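PDB 6TP9: cytochrome c55X from Pseudomonas aeruginosa PAO1, which probably carries electrons in the periplasm as a small monoheme c-type cytochrome associated with the biosynthesis of heme d1. Local coordinates for residues Gly29-Thr33 and Leu85-Ile90. The protein carries 1 engineered substitution. Numbering follows the deposited sequence.
Sequences GLRLT and LIEGEI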
ATOM      1  N   GLY A  29       6.314   4.306  -1.657  1.00 19.09           N
ATOM      2  CA  GLY A  29       6.359   3.031  -2.343  1.00 23.34           C
ATOM      3  C   GLY A  29       5.569   1.905  -1.710  1.00 29.20           C
ATOM      4  O   GLY A  29       6.145   0.882  -1.329  1.00 32.98           O
ATOM      5  N   LEU A  30       4.254   2.066  -1.602  1.00 29.84           N
ATOM      6  CA  LEU A  30       3.412   0.966  -1.152  1.00 24.64           C
ATOM      7  C   LEU A  30       3.445  -0.165  -2.175  1.00 27.21           C
ATOM      8  O   LEU A  30       3.352   0.065  -3.384  1.00 30.67           O
ATOM      9  CB  LEU A  30       1.976   1.440  -0.934  1.00 18.71           C
ATOM     10  CG  LEU A  30       1.014   0.391  -0.369  1.00 15.81           C
ATOM     11  CD1 LEU A  30       1.398  -0.019   1.046  1.00 17.61           C
ATOM     12  CD2 LEU A  30      -0.413   0.911  -0.401  1.00 14.13           C
ATOM     13  N   ARG A  31       3.587  -1.391  -1.677  1.00 21.79           N
ATOM     14  CA  ARG A  31       3.658  -2.576  -2.517  1.00 19.27           C
ATOM     15  C   ARG A  31       2.910  -3.707  -1.828  1.00 19.89           C
ATOM     16  O   ARG A  31       2.755  -3.718  -0.605  1.00 24.33           O
ATOM     17  CB  ARG A  31       5.107  -3.012  -2.779  1.00 17.47           C
ATOM     18  CG  ARG A  31       5.959  -2.000  -3.520  1.00 18.11           C
ATOM     19  CD  ARG A  31       5.562  -1.890  -4.985  1.00 23.85           C
ATOM     20  NE  ARG A  31       5.356  -0.497  -5.374  1.00 29.37           N
ATOM     21  CZ  ARG A  31       6.293   0.296  -5.884  1.00 24.77           C
ATOM     22  NH1 ARG A  31       7.524  -0.152  -6.088  1.00 22.56           N
ATOM     23  NH2 ARG A  31       5.994   1.549  -6.196  1.00 28.83           N
ATOM     24  N   LEU A  32       2.447  -4.667  -2.627  1.00 22.53           N
ATOM     25  CA  LEU A  32       1.827  -5.878  -2.088  1.00 24.42           C
ATOM     26  C   LEU A  32       2.909  -6.944  -1.976  1.00 27.44           C
ATOM     27  O   LEU A  32       3.192  -7.680  -2.922  1.00 26.76           O
ATOM     28  CB  LEU A  32       0.666  -6.341  -2.957  1.00 24.05           C
ATOM     29  CG  LEU A  32      -0.688  -5.720  -2.611  1.00 22.82           C
ATOM     30  CD1 LEU A  32      -0.733  -4.258  -3.024  1.00 26.94           C
ATOM     31  CD2 LEU A  32      -1.818  -6.504  -3.261  1.00 20.53           C
ATOM     32  N   THR A  33       3.521  -7.021  -0.798  1.00 30.31           N
ATOM     33  CA  THR A  33       4.579  -7.984  -0.535  1.00 27.38           C
ATOM     34  C   THR A  33       4.743  -8.109   0.972  1.00 28.47           C
ATOM     35  O   THR A  33       4.275  -7.262   1.737  1.00 29.90           O
ATOM     36  CB  THR A  33       5.897  -7.567  -1.201  1.00 28.27           C
ATOM     37  OG1 THR A  33       6.945  -8.458  -0.799  1.00 30.99           O
ATOM     38  CG2 THR A  33       6.269  -6.138  -0.825  1.00 29.09           C
ATOM     39  N   LEU A  85      -0.008  -3.357 -10.109  1.00 26.70           N
ATOM     40  CA  LEU A  85       1.047  -4.186  -9.540  1.00 24.12           C
ATOM     41  C   LEU A  85       2.344  -4.009 -10.315  1.00 25.30           C
ATOM     42  O   LEU A  85       3.422  -3.851  -9.729  1.00 26.33           O
ATOM     43  CB  LEU A  85       0.622  -5.653  -9.545  1.00 16.96           C
ATOM     44  CG  LEU A  85      -0.675  -5.999  -8.817  1.00 16.95           C
ATOM     45  CD1 LEU A  85      -1.053  -7.453  -9.066  1.00 15.86           C
ATOM     46  CD2 LEU A  85      -0.533  -5.723  -7.333  1.00 21.03           C
ATOM     47  N   ILE A  86       2.253  -4.029 -11.645  1.00 26.61           N
ATOM     48  CA  ILE A  86       3.444  -3.965 -12.482  1.00 27.21           C
ATOM     49  C   ILE A  86       4.105  -2.598 -12.372  1.00 33.14           C
ATOM     50  O   ILE A  86       5.329  -2.491 -12.235  1.00 35.67           O
ATOM     51  CB  ILE A  86       3.079  -4.292 -13.941  1.00 25.53           C
ATOM     52  CG1 ILE A  86       2.715  -5.769 -14.079  1.00 24.58           C
ATOM     53  CG2 ILE A  86       4.225  -3.926 -14.863  1.00 28.80           C
ATOM     54  CD1 ILE A  86       1.939  -6.084 -15.337  1.00 21.90           C
ATOM     55  N   GLU A  87       3.310  -1.533 -12.438  1.00 32.37           N
ATOM     56  CA  GLU A  87       3.831  -0.176 -12.505  1.00 30.48           C
ATOM     57  C   GLU A  87       4.039   0.451 -11.132  1.00 29.85           C
ATOM     58  O   GLU A  87       4.302   1.655 -11.048  1.00 31.42           O
ATOM     59  CB  GLU A  87       2.894   0.693 -13.350  1.00 34.44           C
ATOM     60  CG  GLU A  87       2.940   0.354 -14.833  1.00 43.91           C
ATOM     61  CD  GLU A  87       1.855   1.047 -15.635  1.00 53.86           C
ATOM     62  OE1 GLU A  87       1.126   1.885 -15.060  1.00 55.18           O
ATOM     63  OE2 GLU A  87       1.733   0.748 -16.841  1.00 56.45           O
ATOM     64  N   GLY A  88       3.946  -0.334 -10.063  1.00 32.01           N
ATOM     65  CA  GLY A  88       4.159   0.199  -8.726  1.00 24.94           C
ATOM     66  C   GLY A  88       3.242   1.349  -8.375  1.00 27.18           C
ATOM     67  O   GLY A  88       3.694   2.350  -7.808  1.00 30.22           O
ATOM     68  N   GLU A  89       1.955   1.223  -8.688  1.00 28.28           N
ATOM     69  CA  GLU A  89       0.978   2.291  -8.499  1.00 26.24           C
ATOM     70  C   GLU A  89      -0.210   1.801  -7.682  1.00 28.54           C
ATOM     71  O   GLU A  89      -1.371   1.941  -8.071  1.00 31.32           O
ATOM     72  CB  GLU A  89       0.520   2.831  -9.852  1.00 26.75           C
ATOM     73  CG  GLU A  89       1.353   3.984 -10.368  1.00 35.15           C
ATOM     74  CD  GLU A  89       1.145   4.238 -11.849  1.00 40.01           C
ATOM     75  OE1 GLU A  89       1.719   5.221 -12.364  1.00 43.17           O
ATOM     76  OE2 GLU A  89       0.414   3.456 -12.496  1.00 36.87           O
ATOM     77  N   ILE A  90       0.067   1.221  -6.515  1.00 27.67           N
ATOM     78  CA  ILE A  90      -1.024   0.840  -5.623  1.00 24.99           C
ATOM     79  C   ILE A  90      -1.585   2.069  -4.922  1.00 25.58           C
ATOM     80  O   ILE A  90      -2.803   2.198  -4.754  1.00 28.05           O
ATOM     81  CB  ILE A  90      -0.543  -0.228  -4.628  1.00 23.00           C
ATOM     82  CG1 ILE A  90      -0.272  -1.531  -5.380  1.00 26.78           C
ATOM     83  CG2 ILE A  90      -1.579  -0.468  -3.544  1.00 20.32           C
ATOM     84  CD1 ILE A  90       1.111  -2.058  -5.191  1.00 30.68           C
TER
HETATM   85  O   HOH W   1       2.171   2.233  -4.746  1.00 24.30           O
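The short strand 30-31 and the tail that follows helix 75-86 come nearest at L30 and I90, whose CA atoms lie 6.3 Å apart, and no direct backbone hydrogen bond joins them. I90 is wedged against all three residues L30-L32. Its CD1 packs on the carbonyl oxygen of L30 and on CA of R31, and lies 3.6 Å from CD1 of L32. The other branch, CG2, meets CD2 of L30 at 3.6 Å, the two side chains crossing at about a right angle. L32 also extends CD2 to CD2 of L85, 4.3 Å away, bringing the last helical turn into the apolar cluster.

The polar side belongs to R31. Bends at chi2 and chi3 (-72° and 130°) fold its chain back, so that NE makes a weak hydrogen bond to L30 O and NH2 another to G88 O (2.9 Å, 121° at the hydrogen). CA of G88 lies 3.2 Å above one guanidinium face, toward its rim. A water receives a weak bond from I90 N and sits 2.8 Å from L30 O, bridging the two backbones.

The side chain of L85 also lies about 5 Å from a bound heme c. L30 and R31 pair with an antiparallel strand of the second subunit. The contact thus joins the end of helix 75-86 and its tail to strand 30-31, with L21 of the second, domain-swapped subunit packed against both L30 and I90.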